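Local coordinates for protein ornithine cyclodeaminase (PDB 3C2Q) that catalyses the conversion of L-ornithine to L-proline with release of ammonia, using NAD(+) as cofactor, at residues B[31-36]-B[294-299]; B[11-16]-B[76-81]; B[176-181]-B[224-229]; B[241-246]-B[254-259]. One frame throughout, in Å; residues are numbered along the deposited sequence.

Contact 1: residues B[31-36]-B[294-299]; sequences NHPTHV and PSYIKT
H32 and S295 meet through one short bond: ND1 of H32 and OG of S295 lie 2.8 Å apart, the oxygen at the imidazole edge and in the ring plane, and either atom could be the donor. The hydroxyl reaches the ring because OG stands between its own backbone N and carbonyl carbon (chi1 60°). Right beside it the backbones join. S295 N donates to N31 O at 2.9 Å, a bent bond (146° at the hydrogen), and P294 CA adds a CA-H...O contact to the same oxygen at 3.1 Å. OD1 of N31 also lies over one face of the H32 ring. This is the tight, buried half. Toward solvent the fit slackens: CG of P33 rests at the edge of the exposed Y296 ring, 3.7 Å from CD2, while P294 CG lies over a face of that ring. P294 to I297 is a type I beta turn leading from helix 283-292 into strand 298-303 of the Rossmann sheet, and P33 leads into strand 34-38 of the mixed sheet, so the contact ties the two sheets together, with H32 against V86 of strand 84-86 and N31 against F99 of the second subunit.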
# COMPACT_ATOMS: atom_id res chain seq x y z
N ASN B 31 24.39 13.35 -3.92
CA ASN B 31 25.01 12.05 -3.79
C ASN B 31 25.96 11.71 -4.97
O ASN B 31 26.43 10.58 -5.10
CB ASN B 31 23.95 10.94 -3.54
CG ASN B 31 22.95 10.81 -4.68
OD1 ASN B 31 22.71 11.75 -5.43
ND2 ASN B 31 22.32 9.63 -4.78
N HIS B 32 26.25 12.71 -5.80
CA HIS B 32 27.08 12.48 -6.99
C HIS B 32 28.57 12.82 -6.78
O HIS B 32 28.90 13.69 -5.98
CB HIS B 32 26.56 13.32 -8.16
CG HIS B 32 25.08 13.20 -8.39
ND1 HIS B 32 24.46 11.99 -8.66
CD2 HIS B 32 24.11 14.14 -8.44
CE1 HIS B 32 23.16 12.20 -8.84
NE2 HIS B 32 22.92 13.49 -8.69
N PRO B 33 29.47 12.14 -7.54
CA PRO B 33 30.88 12.53 -7.50
C PRO B 33 31.04 14.00 -7.82
O PRO B 33 30.40 14.53 -8.74
CB PRO B 33 31.56 11.65 -8.59
CG PRO B 33 30.48 10.78 -9.18
CD PRO B 33 29.19 10.99 -8.41
N THR B 34 31.84 14.68 -7.03
CA THR B 34 31.97 16.14 -7.18
C THR B 34 33.48 16.48 -7.26
O THR B 34 34.29 15.83 -6.59
CB THR B 34 31.31 16.86 -5.98
OG1 THR B 34 29.91 16.50 -5.93
CG2 THR B 34 31.46 18.42 -6.07
N HIS B 35 33.83 17.46 -8.10
CA HIS B 35 35.21 17.97 -8.12
C HIS B 35 35.20 19.42 -7.72
O HIS B 35 34.20 20.12 -7.94
CB HIS B 35 35.84 17.81 -9.51
CG HIS B 35 35.91 16.39 -10.00
ND1 HIS B 35 36.16 16.07 -11.31
CD2 HIS B 35 35.74 15.21 -9.36
CE1 HIS B 35 36.16 14.76 -11.46
NE2 HIS B 35 35.89 14.21 -10.29
N VAL B 36 36.28 19.88 -7.08
CA VAL B 36 36.40 21.28 -6.68
C VAL B 36 37.68 21.93 -7.26
O VAL B 36 38.73 21.31 -7.32
CB VAL B 36 36.40 21.45 -5.15
CG1 VAL B 36 34.98 21.24 -4.58
CG2 VAL B 36 37.42 20.49 -4.48
N PRO B 294 27.11 6.93 -2.86
CA PRO B 294 27.18 7.73 -4.07
C PRO B 294 26.27 7.14 -5.17
O PRO B 294 25.96 5.94 -5.13
CB PRO B 294 28.66 7.62 -4.48
CG PRO B 294 29.11 6.36 -3.95
CD PRO B 294 28.34 6.14 -2.66
N SER B 295 25.87 7.97 -6.12
CA SER B 295 24.92 7.56 -7.16
C SER B 295 25.45 6.53 -8.17
O SER B 295 24.65 5.91 -8.90
CB SER B 295 24.43 8.79 -7.92
OG SER B 295 25.54 9.45 -8.52
N TYR B 296 26.78 6.35 -8.23
CA TYR B 296 27.33 5.43 -9.23
C TYR B 296 27.25 3.94 -8.83
O TYR B 296 27.52 3.08 -9.64
CB TYR B 296 28.77 5.81 -9.65
CG TYR B 296 29.75 6.00 -8.52
CD1 TYR B 296 30.22 4.90 -7.77
CD2 TYR B 296 30.23 7.27 -8.21
CE1 TYR B 296 31.12 5.08 -6.74
CE2 TYR B 296 31.14 7.45 -7.18
CZ TYR B 296 31.58 6.37 -6.46
OH TYR B 296 32.49 6.56 -5.43
N ILE B 297 26.89 3.64 -7.58
CA ILE B 297 26.77 2.25 -7.16
C ILE B 297 25.39 1.76 -7.61
O ILE B 297 24.38 2.41 -7.35
CB ILE B 297 26.94 2.09 -5.65
CG1 ILE B 297 28.28 2.71 -5.19
CG2 ILE B 297 26.82 0.58 -5.21
CD1 ILE B 297 28.51 2.58 -3.69
N LYS B 298 25.35 0.64 -8.32
CA LYS B 298 24.07 0.05 -8.74
C LYS B 298 23.22 -0.26 -7.47
O LYS B 298 23.65 -0.92 -6.53
CB LYS B 298 24.36 -1.19 -9.61
CG LYS B 298 23.14 -2.00 -10.03
CD LYS B 298 22.65 -1.60 -11.45
CE LYS B 298 21.16 -1.78 -11.58
NZ LYS B 298 20.83 -2.61 -12.79
N THR B 299 22.00 0.26 -7.44
CA THR B 299 21.18 0.21 -6.23
C THR B 299 19.86 -0.45 -6.62
O THR B 299 19.19 0.01 -7.54
CB THR B 299 20.91 1.64 -5.77
OG1 THR B 299 22.17 2.29 -5.59
CG2 THR B 299 20.15 1.66 -4.45

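Contact 2: residues B[11-16]-B[76-81]; sequences ANLKPA and FVLIGH
Strands 12-15 and 76-79 run antiparallel with a strong twist, 139° between their directions, joined by three backbone bonds: I79 N to N12 O, K14 N to V77 O and V77 N to K14 O. They form the edge of the seven-stranded mixed sheet, where 12-15 is an outermost strand within the chain. K14 and V77 are a hydrogen-bonded pair; L13 with L78 and P15 with F76 are non-hydrogen-bonded pairs. On the face that carries K14 and I79, these two side chains cross at a slant, CG of K14 3.6 Å from CG1 of I79. The lysine then bends at chi2 and chi3 and carries its end away from strand 76-79. The opposite face is apolar. CD2 of L13 reaches over the neighbouring backbone, 3.9 Å from L78 CA, and the edge of the F76 ring faces the start of P15, with CD1 4.1 Å from P15 N. L78 also packs on I54 of strand 53-57, the next strand inward. Beyond the last backbone bond a water joins the strands, accepting from N12 N and donating to I79 O. With CG of L78 anti to its backbone N (chi1 171°) and chi2 at 75°, CD1 comes to 3.5 Å from A11 CB, tighter than usual for two carbons.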
# COMPACT_ATOMS: atom_id res chain seq x y z
N ALA B 11 37.12 27.62 -6.28
CA ALA B 11 36.05 27.52 -5.27
C ALA B 11 36.29 28.47 -4.10
O ALA B 11 37.43 28.68 -3.71
CB ALA B 11 35.94 26.09 -4.76
N ASN B 12 35.22 29.01 -3.54
CA ASN B 12 35.31 29.79 -2.32
C ASN B 12 35.34 28.89 -1.09
O ASN B 12 34.52 27.96 -0.96
CB ASN B 12 34.16 30.79 -2.23
CG ASN B 12 34.20 31.82 -3.36
OD1 ASN B 12 33.30 31.87 -4.21
ND2 ASN B 12 35.25 32.66 -3.39
N LEU B 13 36.30 29.16 -0.21
CA LEU B 13 36.50 28.38 1.00
C LEU B 13 36.54 29.28 2.22
O LEU B 13 37.11 30.39 2.18
CB LEU B 13 37.80 27.57 0.92
CG LEU B 13 38.08 26.77 -0.35
CD1 LEU B 13 39.49 26.22 -0.33
CD2 LEU B 13 37.08 25.65 -0.55
N LYS B 14 35.91 28.83 3.30
CA LYS B 14 35.92 29.57 4.57
C LYS B 14 36.11 28.54 5.68
O LYS B 14 35.57 27.42 5.56
CB LYS B 14 34.61 30.32 4.80
CG LYS B 14 34.24 31.39 3.76
CD LYS B 14 34.67 32.80 4.15
CE LYS B 14 36.04 33.16 3.58
NZ LYS B 14 36.38 34.62 3.78
N PRO B 15 36.87 28.91 6.74
CA PRO B 15 37.13 27.96 7.84
C PRO B 15 35.93 27.86 8.78
O PRO B 15 35.24 28.86 9.00
CB PRO B 15 38.33 28.59 8.57
CG PRO B 15 38.14 30.07 8.36
CD PRO B 15 37.54 30.21 6.97
N ALA B 16 35.69 26.66 9.31
CA ALA B 16 34.63 26.46 10.31
C ALA B 16 34.98 27.24 11.58
O ALA B 16 36.11 27.15 12.05
CB ALA B 16 34.49 24.98 10.64
N PHE B 76 38.58 24.00 6.21
CA PHE B 76 38.11 24.83 5.10
C PHE B 76 36.92 24.18 4.41
O PHE B 76 37.07 23.14 3.79
CB PHE B 76 39.21 25.03 4.04
CG PHE B 76 40.38 25.82 4.54
CD1 PHE B 76 40.20 27.10 5.08
CD2 PHE B 76 41.67 25.28 4.50
CE1 PHE B 76 41.28 27.84 5.56
CE2 PHE B 76 42.77 26.02 5.00
CZ PHE B 76 42.56 27.30 5.53
N VAL B 77 35.80 24.87 4.47
CA VAL B 77 34.51 24.37 3.96
C VAL B 77 34.21 25.11 2.66
O VAL B 77 34.37 26.35 2.55
CB VAL B 77 33.38 24.60 5.00
CG1 VAL B 77 31.99 24.23 4.42
CG2 VAL B 77 33.67 23.82 6.29
N LEU B 78 33.83 24.33 1.65
CA LEU B 78 33.38 24.86 0.39
C LEU B 78 32.11 25.68 0.59
O LEU B 78 31.13 25.19 1.19
CB LEU B 78 33.11 23.69 -0.58
CG LEU B 78 32.43 24.03 -1.92
CD1 LEU B 78 33.41 24.71 -2.85
CD2 LEU B 78 31.91 22.77 -2.59
N ILE B 79 32.15 26.93 0.10
CA ILE B 79 31.06 27.88 0.18
C ILE B 79 30.54 28.18 -1.21
O ILE B 79 31.33 28.34 -2.16
CB ILE B 79 31.50 29.23 0.83
CG1 ILE B 79 32.08 29.02 2.22
CG2 ILE B 79 30.34 30.22 0.88
CD1 ILE B 79 31.24 28.22 3.19
N GLY B 80 29.22 28.26 -1.32
CA GLY B 80 28.53 28.52 -2.60
C GLY B 80 28.71 27.46 -3.68
O GLY B 80 29.13 26.32 -3.40
N HIS B 81 28.45 27.85 -4.92
CA HIS B 81 28.42 26.88 -6.03
C HIS B 81 29.45 27.09 -7.14
O HIS B 81 29.46 26.33 -8.12
CB HIS B 81 27.00 26.79 -6.62
CG HIS B 81 25.98 26.23 -5.67
ND1 HIS B 81 25.55 26.92 -4.55
CD2 HIS B 81 25.28 25.07 -5.69
CE1 HIS B 81 24.65 26.20 -3.91
NE2 HIS B 81 24.47 25.07 -4.58
O HOH W 1 32.65 28.29 -4.36

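Contact 3: residues B[176-181]-B[224-229]; sequences HDIESA and GVLKEG
OD2 of D177 is gripped by two donors: a water at 2.7 Å, which also donates to E228 O at 2.8 Å and so bridges the segments, and the backbone N of M231. Its partner OD1 accepts from I230 N and lies 3.5 Å from G229 CA. The carboxylate thus sits over the first N-H groups of helix 230-237, and the positive end of that helix would probably steady its negative charge. Replacing D177 with an alanine would probably leave the N-H groups of I230 and M231 without their carboxylate acceptor and take away one of the two atoms to which the water donates. G229, at the N-cap position, is pressed so near that a CB on it would clash with OD1 of D177. Helix 171-183 belongs to the Rossmann domain, and its first residues, N171 and A172, probably bind NAD(+), as in relatives; D177 is a turn or so farther on, some 9 Å from A172 between side chains. Beside the carboxylate the contact turns apolar. L226, with CG opposite its backbone N (chi1 -175°), sends CD1 to A181 CB at 3.5 Å and CD2 to I178 CG1 at 3.9 Å, the leucine and isoleucine crossing at about a right angle. I217 of helix 217-222 packs on both. On the exposed side, CG of E228 lies alongside A181 CB, 3.6 Å away, and E228 O approaches the same methyl at 3.2 Å.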
# COMPACT_ATOMS: atom_id res chain seq x y z
N HIS B 176 16.30 -13.46 14.11
CA HIS B 176 15.35 -14.39 13.45
C HIS B 176 16.00 -15.41 12.55
O HIS B 176 15.52 -16.55 12.47
CB HIS B 176 14.18 -13.67 12.74
CG HIS B 176 13.25 -12.96 13.70
ND1 HIS B 176 12.51 -13.62 14.66
CD2 HIS B 176 12.96 -11.64 13.83
CE1 HIS B 176 11.79 -12.74 15.33
NE2 HIS B 176 12.06 -11.53 14.87
N ASP B 177 17.07 -15.02 11.86
CA ASP B 177 17.90 -15.98 11.11
C ASP B 177 18.36 -17.08 12.09
O ASP B 177 18.27 -18.29 11.81
CB ASP B 177 19.11 -15.28 10.48
CG ASP B 177 20.13 -16.27 9.87
OD1 ASP B 177 19.81 -17.03 8.91
OD2 ASP B 177 21.29 -16.26 10.35
N ILE B 178 18.82 -16.66 13.26
CA ILE B 178 19.35 -17.60 14.25
C ILE B 178 18.24 -18.45 14.87
O ILE B 178 18.42 -19.66 15.05
CB ILE B 178 20.24 -16.86 15.28
CG1 ILE B 178 21.53 -16.44 14.57
CG2 ILE B 178 20.51 -17.79 16.53
CD1 ILE B 178 22.35 -15.33 15.25
N GLU B 179 17.10 -17.83 15.17
CA GLU B 179 15.89 -18.57 15.54
C GLU B 179 15.58 -19.68 14.56
O GLU B 179 15.21 -20.81 14.98
CB GLU B 179 14.65 -17.66 15.63
CG GLU B 179 13.44 -18.33 16.23
CD GLU B 179 12.13 -17.59 15.95
OE1 GLU B 179 12.15 -16.36 15.65
OE2 GLU B 179 11.05 -18.22 16.02
N SER B 180 15.67 -19.38 13.26
CA SER B 180 15.29 -20.40 12.29
C SER B 180 16.37 -21.48 12.24
O SER B 180 16.05 -22.65 12.07
CB SER B 180 14.96 -19.80 10.89
OG SER B 180 16.12 -19.22 10.34
N ALA B 181 17.63 -21.11 12.42
CA ALA B 181 18.72 -22.10 12.46
C ALA B 181 18.58 -23.04 13.66
O ALA B 181 18.69 -24.26 13.49
CB ALA B 181 20.09 -21.41 12.47
N GLY B 224 29.64 -24.91 17.92
CA GLY B 224 28.67 -25.81 17.31
C GLY B 224 27.21 -25.55 17.66
O GLY B 224 26.33 -26.32 17.26
N VAL B 225 26.94 -24.47 18.39
CA VAL B 225 25.55 -24.07 18.71
C VAL B 225 24.81 -23.63 17.42
O VAL B 225 23.71 -24.11 17.12
CB VAL B 225 25.53 -22.97 19.79
CG1 VAL B 225 24.16 -22.34 19.91
CG2 VAL B 225 26.00 -23.57 21.16
N LEU B 226 25.45 -22.76 16.65
CA LEU B 226 24.89 -22.23 15.40
C LEU B 226 25.54 -22.92 14.22
O LEU B 226 26.75 -22.76 14.00
CB LEU B 226 25.10 -20.72 15.34
CG LEU B 226 24.48 -19.98 14.15
CD1 LEU B 226 22.96 -20.21 14.16
CD2 LEU B 226 24.84 -18.50 14.21
N LYS B 227 24.74 -23.66 13.46
CA LYS B 227 25.21 -24.62 12.45
C LYS B 227 24.77 -24.32 11.02
O LYS B 227 25.12 -25.05 10.08
CB LYS B 227 24.67 -26.02 12.79
CG LYS B 227 25.27 -26.64 14.06
CD LYS B 227 24.70 -28.06 14.34
CE LYS B 227 23.45 -28.01 15.25
NZ LYS B 227 23.30 -29.20 16.19
N GLU B 228 23.94 -23.28 10.84
CA GLU B 228 23.40 -23.00 9.50
C GLU B 228 22.81 -21.58 9.50
O GLU B 228 22.59 -20.99 10.57
CB GLU B 228 22.29 -24.02 9.12
CG GLU B 228 21.02 -23.84 9.95
CD GLU B 228 19.91 -24.86 9.67
OE1 GLU B 228 20.16 -26.08 9.76
OE2 GLU B 228 18.75 -24.45 9.40
N GLY B 229 22.56 -21.05 8.29
CA GLY B 229 21.84 -19.78 8.16
C GLY B 229 22.75 -18.67 7.66
O GLY B 229 23.94 -18.87 7.32
O HOH W 2 22.96 -18.26 11.06

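Contact 4: residues B[241-246]-B[254-259]; sequences YVLAGS and PDVITD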
# COMPACT_ATOMS: atom_id res chain seq x y z
N TYR B 241 29.67 -8.07 8.59
CA TYR B 241 28.31 -7.57 8.73
C TYR B 241 28.31 -6.43 9.72
O TYR B 241 29.24 -6.30 10.55
CB TYR B 241 27.32 -8.67 9.13
CG TYR B 241 27.74 -9.50 10.33
CD1 TYR B 241 27.46 -9.07 11.62
CD2 TYR B 241 28.39 -10.73 10.17
CE1 TYR B 241 27.84 -9.82 12.73
CE2 TYR B 241 28.76 -11.50 11.27
CZ TYR B 241 28.50 -11.02 12.55
OH TYR B 241 28.85 -11.76 13.64
N VAL B 242 27.29 -5.59 9.63
CA VAL B 242 27.13 -4.52 10.57
C VAL B 242 25.69 -4.64 11.05
O VAL B 242 24.78 -4.55 10.23
CB VAL B 242 27.37 -3.14 9.89
CG1 VAL B 242 27.14 -2.00 10.87
CG2 VAL B 242 28.76 -3.05 9.25
N LEU B 243 25.49 -4.87 12.34
CA LEU B 243 24.16 -4.95 12.90
C LEU B 243 23.94 -3.69 13.71
O LEU B 243 24.58 -3.48 14.76
CB LEU B 243 23.99 -6.20 13.78
CG LEU B 243 24.24 -7.56 13.13
CD1 LEU B 243 23.99 -8.66 14.18
CD2 LEU B 243 23.38 -7.76 11.86
N ALA B 244 23.04 -2.82 13.23
CA ALA B 244 22.75 -1.56 13.91
C ALA B 244 21.64 -1.77 14.92
O ALA B 244 20.60 -2.33 14.58
CB ALA B 244 22.37 -0.49 12.89
N GLY B 245 21.88 -1.36 16.16
CA GLY B 245 20.87 -1.40 17.21
C GLY B 245 19.75 -0.40 16.94
O GLY B 245 19.94 0.58 16.22
N SER B 246 18.57 -0.69 17.48
CA SER B 246 17.43 0.21 17.32
C SER B 246 16.68 0.26 18.63
O SER B 246 16.81 -0.65 19.47
CB SER B 246 16.54 -0.26 16.17
OG SER B 246 15.24 -0.60 16.60
N PRO B 254 25.25 -9.54 21.41
CA PRO B 254 26.46 -8.74 21.63
C PRO B 254 27.04 -8.10 20.36
O PRO B 254 27.68 -7.05 20.46
CB PRO B 254 27.43 -9.74 22.28
CG PRO B 254 26.50 -10.80 22.92
CD PRO B 254 25.40 -10.93 21.91
N ASP B 255 26.82 -8.68 19.19
CA ASP B 255 27.35 -8.12 17.94
C ASP B 255 26.75 -6.75 17.54
O ASP B 255 27.30 -6.04 16.70
CB ASP B 255 27.15 -9.10 16.76
CG ASP B 255 27.78 -10.48 16.99
OD1 ASP B 255 28.63 -10.89 16.16
OD2 ASP B 255 27.40 -11.16 17.96
N VAL B 256 25.61 -6.39 18.13
CA VAL B 256 24.86 -5.20 17.72
C VAL B 256 25.57 -3.92 18.19
O VAL B 256 26.02 -3.85 19.35
CB VAL B 256 23.41 -5.28 18.28
CG1 VAL B 256 22.69 -3.91 18.22
CG2 VAL B 256 22.62 -6.36 17.47
N ILE B 257 25.71 -2.95 17.28
CA ILE B 257 26.24 -1.63 17.61
C ILE B 257 25.07 -0.76 18.04
O ILE B 257 24.20 -0.43 17.23
CB ILE B 257 26.95 -1.03 16.36
CG1 ILE B 257 28.07 -1.99 15.91
CG2 ILE B 257 27.45 0.43 16.63
CD1 ILE B 257 28.81 -1.53 14.67
N THR B 258 25.02 -0.42 19.33
CA THR B 258 23.87 0.30 19.87
C THR B 258 23.89 1.82 19.57
O THR B 258 22.85 2.44 19.58
CB THR B 258 23.67 0.05 21.37
OG1 THR B 258 24.83 0.51 22.08
CG2 THR B 258 23.47 -1.47 21.65
N ASP B 259 25.06 2.39 19.29
CA ASP B 259 25.09 3.83 19.00
C ASP B 259 24.85 4.06 17.51
O ASP B 259 25.59 3.56 16.68
CB ASP B 259 26.39 4.49 19.42
CG ASP B 259 26.32 5.99 19.29
OD1 ASP B 259 25.97 6.66 20.30
OD2 ASP B 259 26.50 6.48 18.16
O HOH W 3 27.67 -5.66 14.02
O HOH W 4 21.40 2.63 16.86
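Two torsions bring Y241 and D255 together: CG of the tyrosine lies between its backbone N and carbonyl carbon (chi1 51°), and CG of the aspartate lies opposite its carbonyl carbon (chi1 -57°). OH of Y241 then donates to OD1 of D255 at 2.7 Å, with the oxygen at the ring's edge in its plane but the hydroxyl 36° above the carboxylate plane. OD2 is held from another quarter, by I217 N, so both carboxylate oxygens are engaged. A phenylalanine in place of Y241 would probably leave OD1 without this donor and the carboxylate less firmly fixed in rotation. Next along, a water links L243 N and D255 O, and then the backbones pair directly in a single bridge of A244 with I257: I257 N donates to L243 O at 2.8 Å, and G245 N to I257 O at 2.7 Å. L243 CB packs on V256 CG2 at 3.9 Å. CG1 of V256 comes within 3.3 Å of G245 CA, and a CB on that glycine would crowd V256, I257 O and T258 CA. The V256 side chain is about 3 Å from that of N171, and A244's about 4 Å from that of H285, both probably NAD(+)-binding residues, so the bridge probably borders the cofactor site. Strand 241-244 is one of the two outermost strands, within the chain, of the Rossmann parallel sheet, beside 166-170. Helix 260-271 covers V242, A244 and I257, helix 230-237 packs on Y241, and T258 OG1 hydrogen-bonds to D259 OD1 of the third subunit, another copy of the protein.

Overall arrangement
Contacts 1 and 2 both reach the mixed sheet and touch, V36 CG1 meeting L78 CD2 at 4.0 Å. Contact 2 is the farthest of the four from the chain centre, a partly exposed sheet edge made mostly of backbone bonds and apolar packing. Contact 1 is buried and joins that sheet to the Rossmann sheet through a histidine-serine pair. Contacts 3 and 4 both lie in the Rossmann domain, their nearest atoms about 7 Å apart. Contact 3 joins helix to loop, with no direct hydrogen bond across it, relying on a water bridge and close packing, whereas contact 4 combines strand-like backbone bonds with a tyrosine-aspartate bond. Contacts 1 and 4 reach the same parallel sheet about 27 Å apart between centres.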